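Local coordinates for protein inorganic pyrophosphatase (Shewanella sp. AS-11, PDB 6LL7) that probably hydrolyses diphosphate to two phosphates, as a manganese-dependent inorganic pyrophosphatase of the DHH family, at residues V90-H95 and T105-W110; Y5-K10 and E67-V72. One frame throughout, in Å; residues are numbered along the deposited sequence.

Contact 1 of 2, residues V90-H95 and T105-W110; sequences VGIVDH and TPLECW. With MN (manganese (II) ion), chain F.
V90 and E108 begin the pairing of two parallel strands: E108 N reaches V90 O at 3.1 Å. I92 then bonds to both neighbours of C109, giving its N-H to E108 O at 2.9 Å and accepting W110 N on its own O, and D94 N closes the series on W110 O. V90, I92 and D94, alternate residues of one strand, thus bond to E108 and W110 of the other, the usual parallel pattern, and the two run only 5° apart.

E108 is the side chain that repays following outward. Its CB lies 4.2 Å from V90 O. CG, anti to the carbonyl carbon of E108 (chi1 -43°), stays alongside that oxygen at 4.0 Å. Beyond CG the chain is extended and carries the carboxylate away from the strand pair, on the face that also bears V93 and W110. At the tip OE1 meets the hydroxyl of Y70 in a hydrogen bond and OE2 forms a salt bridge with K27; the two partners would be expected to keep the group ionised and its rotation fixed.

Further along the same face, V93 CG2 rests 3.4 Å from W110 O and 4.2 Å from W110 CB, while the indole extends away from V93, and the W110 side chain touches Y70. On the other face I92 meets C109 and L107, with I92 CB 4.2 Å from C109 SG and I92 CG1 4.3 Å from L107 CD1.

Past the end of its strand, H95 binds manganese through NE2, a site completed by D15, D73, D147 and a water. Strand 108-111 is the outermost of the parallel sheet, with strand 88-94 between it and strand 68-72; helix 117-128 packs on the face bearing V93, E108 and W110, where V120 touches both V93 and W110.

Contact 2 of 2, residues Y5-K10 and E67-V72; sequences YVVGHK and EEVYIV. With MN (manganese (II) ion), chain E.
Y5 meets E67 and E68 at the start of this buried parallel pairing and gives up more surface to it than any other residue. Its backbone is held at both ends: Y5 N points almost straight at E68 O (2.9 Å, 178° at the hydrogen), and Y5 O accepts Y70 N at 2.7 Å. The ring, meanwhile, presents an edge. E67 OE1 lies at that edge, in the ring plane and 3.6 Å from Y5 CE1, so the acid meets the edge and not a face; the carboxylate is turned 74° from the ring. K61 adds a cation-pi contact to the same ring.

V72 is the counterpart at the far end. Its N-H goes to V7 O, and its CB lies 4.0 Å from V7 O. V72 CG2, anti to its own carbonyl carbon, comes to 3.6 Å from V6 CG1, a close methyl contact on the face that V6 shares with Y70. G8, which needs no room for a side chain, brings its CA within 3.2 Å of V72 O.

Between them V7 ties the middle. V7 N bonds to Y70 O at 2.8 Å. Chi1 of 67° sets V7 CG1 between the backbone N and carbonyl carbon, from where it crosses to V69 CG1 at 3.8 Å.

Where strand 4-7 ends, H9 reaches a manganese ion. Its ND1 bonds to K10 O, which probably restrains the imidazole rotation, while NE2 binds the metal alongside D13, D73 and a water. Adjacent parallel strands whose C-terminal ends deliver histidine and aspartate ligands to a metal centre are characteristic of the DHH phosphoesterase fold, and here H9, with D13 and D73, holds one of the two manganese ions.

From the N terminus, strand 4-7 leads through helix 14-29, strand 34-38 and helix 44-53 before the chain returns at 67-72 and closes contact 2, a loop of 56 residues. Contact 1 opens only afterwards, and its nine-residue connection has neither helix nor strand but includes G99 and L101, which bind calcium. The two loops follow in series, neither enclosing nor crossing the other. Strands 68-72 and 88-94 are neighbours, joined where V90 N meets V69 O at 2.8 Å, so four strands form one continuous part of the sheet. D73, just beyond contact 2, binds both manganese ions and links the H9 and H95 sites.

Contact 1 of 2, residues V90-H95 and T105-W110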
loop_
_atom_site.group_PDB
_atom_site.type_symbol
_atom_site.label_atom_id
_atom_site.label_comp_id
_atom_site.label_asym_id
_atom_site.label_seq_id
_atom_site.Cartn_x
_atom_site.Cartn_y
_atom_site.Cartn_z
ATOM N N VAL A 90 16.723 3.054 12.838
ATOM C CA VAL A 90 18.115 2.804 12.351
ATOM C C VAL A 90 18.125 2.819 10.814
ATOM O O VAL A 90 19.207 2.920 10.224
ATOM C CB VAL A 90 18.700 1.495 12.922
ATOM C CG1 VAL A 90 18.851 1.569 14.437
ATOM C CG2 VAL A 90 17.906 0.257 12.533
ATOM N N GLY A 91 16.955 2.790 10.179
ATOM C CA GLY A 91 16.834 2.727 8.710
ATOM C C GLY A 91 15.482 3.202 8.241
ATOM O O GLY A 91 14.518 3.070 9.003
ATOM N N ILE A 92 15.427 3.809 7.060
ATOM C CA ILE A 92 14.166 3.967 6.289
ATOM C C ILE A 92 14.429 3.541 4.843
ATOM O O ILE A 92 15.376 4.079 4.249
ATOM C CB ILE A 92 13.614 5.394 6.321
ATOM C CG1 ILE A 92 13.284 5.872 7.738
ATOM C CG2 ILE A 92 12.385 5.442 5.411
ATOM C CD1 ILE A 92 13.056 7.366 7.832
ATOM N N VAL A 93 13.600 2.649 4.305
ATOM C CA VAL A 93 13.577 2.345 2.846
ATOM C C VAL A 93 12.167 2.616 2.320
ATOM O O VAL A 93 11.232 1.983 2.806
ATOM C CB VAL A 93 14.035 0.915 2.527
ATOM C CG1 VAL A 93 13.254 -0.154 3.290
ATOM C CG2 VAL A 93 13.970 0.680 1.036
ATOM N N ASP A 94 12.038 3.500 1.333
ATOM C CA ASP A 94 10.722 4.005 0.870
ATOM C C ASP A 94 10.838 4.595 -0.537
ATOM O O ASP A 94 11.965 4.723 -1.063
ATOM C CB ASP A 94 10.198 5.047 1.856
ATOM C CG ASP A 94 8.774 5.506 1.593
ATOM O OD1 ASP A 94 8.045 4.771 0.878
ATOM O OD2 ASP A 94 8.399 6.583 2.112
ATOM N N HIS A 95 9.693 4.958 -1.111
ATOM C CA HIS A 95 9.561 5.594 -2.444
ATOM C C HIS A 95 8.482 6.678 -2.381
ATOM O O HIS A 95 7.886 6.953 -3.431
ATOM C CB HIS A 95 9.233 4.538 -3.499
ATOM C CG HIS A 95 7.953 3.801 -3.257
ATOM N ND1 HIS A 95 6.818 3.996 -4.027
ATOM C CD2 HIS A 95 7.618 2.885 -2.323
ATOM C CE1 HIS A 95 5.849 3.227 -3.578
ATOM N NE2 HIS A 95 6.319 2.527 -2.530
ATOM N N THR A 105 19.660 10.344 16.011
ATOM C CA THR A 105 20.845 9.484 15.771
ATOM C C THR A 105 21.040 9.237 14.275
ATOM O O THR A 105 20.078 9.152 13.513
ATOM C CB THR A 105 20.741 8.161 16.549
ATOM O OG1 THR A 105 19.434 7.599 16.335
ATOM C CG2 THR A 105 21.020 8.355 18.025
ATOM N N PRO A 106 22.314 9.113 13.825
ATOM C CA PRO A 106 22.622 8.739 12.447
ATOM C C PRO A 106 21.812 7.511 12.023
ATOM O O PRO A 106 21.563 6.714 12.857
ATOM C CB PRO A 106 24.132 8.415 12.496
ATOM C CG PRO A 106 24.653 9.294 13.612
ATOM C CD PRO A 106 23.529 9.355 14.625
ATOM N N LEU A 107 21.444 7.381 10.749
ATOM C CA LEU A 107 20.715 6.179 10.256
ATOM C C LEU A 107 21.032 5.959 8.778
ATOM O O LEU A 107 21.773 6.778 8.221
ATOM C CB LEU A 107 19.213 6.384 10.475
ATOM C CG LEU A 107 18.480 7.221 9.426
ATOM C CD1 LEU A 107 16.983 6.995 9.514
ATOM C CD2 LEU A 107 18.792 8.699 9.593
ATOM N N GLU A 108 20.502 4.886 8.191
ATOM C CA GLU A 108 20.431 4.709 6.715
ATOM C C GLU A 108 19.083 5.214 6.199
ATOM O O GLU A 108 18.062 4.892 6.842
ATOM C CB GLU A 108 20.484 3.254 6.260
ATOM C CG GLU A 108 21.497 2.382 6.972
ATOM C CD GLU A 108 21.520 0.952 6.485
ATOM O OE1 GLU A 108 20.623 0.569 5.648
ATOM O OE2 GLU A 108 22.466 0.226 6.923
ATOM N N CYS A 109 19.083 5.975 5.098
ATOM C CA CYS A 109 17.892 6.155 4.235
ATOM C C CYS A 109 18.199 5.702 2.809
ATOM O O CYS A 109 19.145 6.228 2.213
ATOM C CB CYS A 109 17.388 7.577 4.227
ATOM S SG CYS A 109 16.795 8.028 5.863
ATOM N N TRP A 110 17.428 4.711 2.337
ATOM C CA TRP A 110 17.309 4.358 0.905
ATOM C C TRP A 110 15.911 4.759 0.388
ATOM O O TRP A 110 14.958 3.924 0.452
ATOM C CB TRP A 110 17.583 2.875 0.720
ATOM C CG TRP A 110 18.940 2.388 1.120
ATOM C CD1 TRP A 110 19.448 2.274 2.383
ATOM C CD2 TRP A 110 19.920 1.820 0.239
ATOM N NE1 TRP A 110 20.692 1.702 2.337
ATOM C CE2 TRP A 110 21.005 1.413 1.039
ATOM C CE3 TRP A 110 19.979 1.628 -1.145
ATOM C CZ2 TRP A 110 22.135 0.808 0.500
ATOM C CZ3 TRP A 110 21.112 1.049 -1.678
ATOM C CH2 TRP A 110 22.168 0.645 -0.867
HETATM MN MN MN F . 4.884 1.064 -1.598
HETATM O O HOH W 1 2.636 1.983 -1.700
#

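Contact 2 of 2, residues Y5-K10 and E67-V72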
loop_
_atom_site.group_PDB
_atom_site.type_symbol
_atom_site.label_atom_id
_atom_site.label_comp_id
_atom_site.label_asym_id
_atom_site.label_seq_id
_atom_site.Cartn_x
_atom_site.Cartn_y
_atom_site.Cartn_z
ATOM N N TYR A 5 13.889 -4.594 14.332
ATOM C CA TYR A 5 12.565 -4.930 13.757
ATOM C C TYR A 5 12.371 -4.123 12.468
ATOM O O TYR A 5 12.418 -2.851 12.495
ATOM C CB TYR A 5 11.447 -4.678 14.772
ATOM C CG TYR A 5 11.531 -5.587 15.967
ATOM C CD1 TYR A 5 12.250 -5.228 17.098
ATOM C CD2 TYR A 5 10.903 -6.818 15.953
ATOM C CE1 TYR A 5 12.344 -6.077 18.190
ATOM C CE2 TYR A 5 10.996 -7.685 17.027
ATOM C CZ TYR A 5 11.693 -7.300 18.155
ATOM O OH TYR A 5 11.765 -8.175 19.193
ATOM N N VAL A 6 12.193 -4.837 11.353
ATOM C CA VAL A 6 11.897 -4.230 10.030
ATOM C C VAL A 6 10.380 -4.198 9.893
ATOM O O VAL A 6 9.745 -5.276 10.015
ATOM C CB VAL A 6 12.522 -5.028 8.881
ATOM C CG1 VAL A 6 12.261 -4.337 7.563
ATOM C CG2 VAL A 6 14.004 -5.279 9.089
ATOM N N VAL A 7 9.798 -3.019 9.699
ATOM C CA VAL A 7 8.317 -2.951 9.785
ATOM C C VAL A 7 7.797 -1.868 8.839
ATOM O O VAL A 7 8.409 -0.791 8.769
ATOM C CB VAL A 7 7.868 -2.764 11.248
ATOM C CG1 VAL A 7 8.275 -1.405 11.801
ATOM C CG2 VAL A 7 6.365 -3.000 11.396
ATOM N N GLY A 8 6.723 -2.192 8.118
ATOM C CA GLY A 8 6.019 -1.269 7.218
ATOM C C GLY A 8 4.910 -0.524 7.945
ATOM O O GLY A 8 4.916 -0.497 9.188
ATOM N N HIS A 9 3.985 0.062 7.182
ATOM C CA HIS A 9 2.946 0.990 7.695
ATOM C C HIS A 9 1.773 0.206 8.305
ATOM O O HIS A 9 1.575 -0.978 7.968
ATOM C CB HIS A 9 2.466 1.988 6.613
ATOM C CG HIS A 9 2.037 1.397 5.308
ATOM N ND1 HIS A 9 1.001 0.480 5.194
ATOM C CD2 HIS A 9 2.478 1.631 4.047
ATOM C CE1 HIS A 9 0.852 0.136 3.923
ATOM N NE2 HIS A 9 1.741 0.844 3.191
ATOM N N LYS A 10 1.054 0.884 9.204
ATOM C CA LYS A 10 -0.294 0.514 9.678
ATOM C C LYS A 10 -1.128 0.127 8.464
ATOM O O LYS A 10 -0.971 0.802 7.428
ATOM C CB LYS A 10 -0.968 1.689 10.395
ATOM C CG LYS A 10 -0.199 2.218 11.593
ATOM C CD LYS A 10 -1.078 2.975 12.575
ATOM C CE LYS A 10 -0.593 2.788 14.000
ATOM N NZ LYS A 10 -0.882 3.971 14.835
ATOM N N GLU A 67 13.251 -0.227 21.283
ATOM C CA GLU A 67 13.752 -1.169 20.243
ATOM C C GLU A 67 14.347 -0.390 19.059
ATOM O O GLU A 67 14.017 0.824 18.890
ATOM C CB GLU A 67 12.633 -2.074 19.703
ATOM C CG GLU A 67 11.909 -2.874 20.777
ATOM C CD GLU A 67 12.616 -4.111 21.294
ATOM O OE1 GLU A 67 13.794 -4.332 20.956
ATOM O OE2 GLU A 67 11.949 -4.910 21.996
ATOM N N GLU A 68 15.141 -1.103 18.257
ATOM C CA GLU A 68 15.681 -0.641 16.957
ATOM C C GLU A 68 14.674 -1.007 15.869
ATOM O O GLU A 68 14.157 -2.133 15.877
ATOM C CB GLU A 68 17.075 -1.230 16.719
ATOM C CG GLU A 68 18.085 -0.651 17.691
ATOM C CD GLU A 68 19.521 -1.047 17.460
ATOM O OE1 GLU A 68 19.755 -2.223 17.106
ATOM O OE2 GLU A 68 20.388 -0.173 17.658
ATOM N N VAL A 69 14.395 -0.066 14.982
ATOM C CA VAL A 69 13.295 -0.164 13.987
ATOM C C VAL A 69 13.855 0.259 12.628
ATOM O O VAL A 69 14.503 1.323 12.559
ATOM C CB VAL A 69 12.105 0.710 14.420
ATOM C CG1 VAL A 69 11.006 0.751 13.376
ATOM C CG2 VAL A 69 11.547 0.250 15.759
ATOM N N TYR A 70 13.652 -0.571 11.608
ATOM C CA TYR A 70 13.906 -0.219 10.193
ATOM C C TYR A 70 12.542 -0.029 9.532
ATOM O O TYR A 70 11.776 -1.024 9.417
ATOM C CB TYR A 70 14.752 -1.301 9.517
ATOM C CG TYR A 70 15.582 -0.795 8.365
ATOM C CD1 TYR A 70 14.999 -0.121 7.302
ATOM C CD2 TYR A 70 16.963 -0.969 8.347
ATOM C CE1 TYR A 70 15.764 0.372 6.256
ATOM C CE2 TYR A 70 17.740 -0.490 7.307
ATOM C CZ TYR A 70 17.137 0.184 6.256
ATOM O OH TYR A 70 17.892 0.667 5.231
ATOM N N ILE A 71 12.237 1.203 9.140
ATOM C CA ILE A 71 10.911 1.566 8.564
ATOM C C ILE A 71 10.880 1.212 7.069
ATOM O O ILE A 71 11.843 1.537 6.376
ATOM C CB ILE A 71 10.632 3.056 8.784
ATOM C CG1 ILE A 71 10.601 3.431 10.272
ATOM C CG2 ILE A 71 9.347 3.461 8.070
ATOM C CD1 ILE A 71 9.272 3.214 10.944
ATOM N N VAL A 72 9.785 0.616 6.593
ATOM C CA VAL A 72 9.546 0.310 5.149
ATOM C C VAL A 72 8.294 1.051 4.645
ATOM O O VAL A 72 7.263 1.011 5.353
ATOM C CB VAL A 72 9.399 -1.200 4.938
ATOM C CG1 VAL A 72 9.119 -1.534 3.481
ATOM C CG2 VAL A 72 10.606 -1.958 5.451
HETATM MN MN MN E . 2.178 0.775 0.987
HETATM O O HOH W 2 2.837 2.501 0.672
#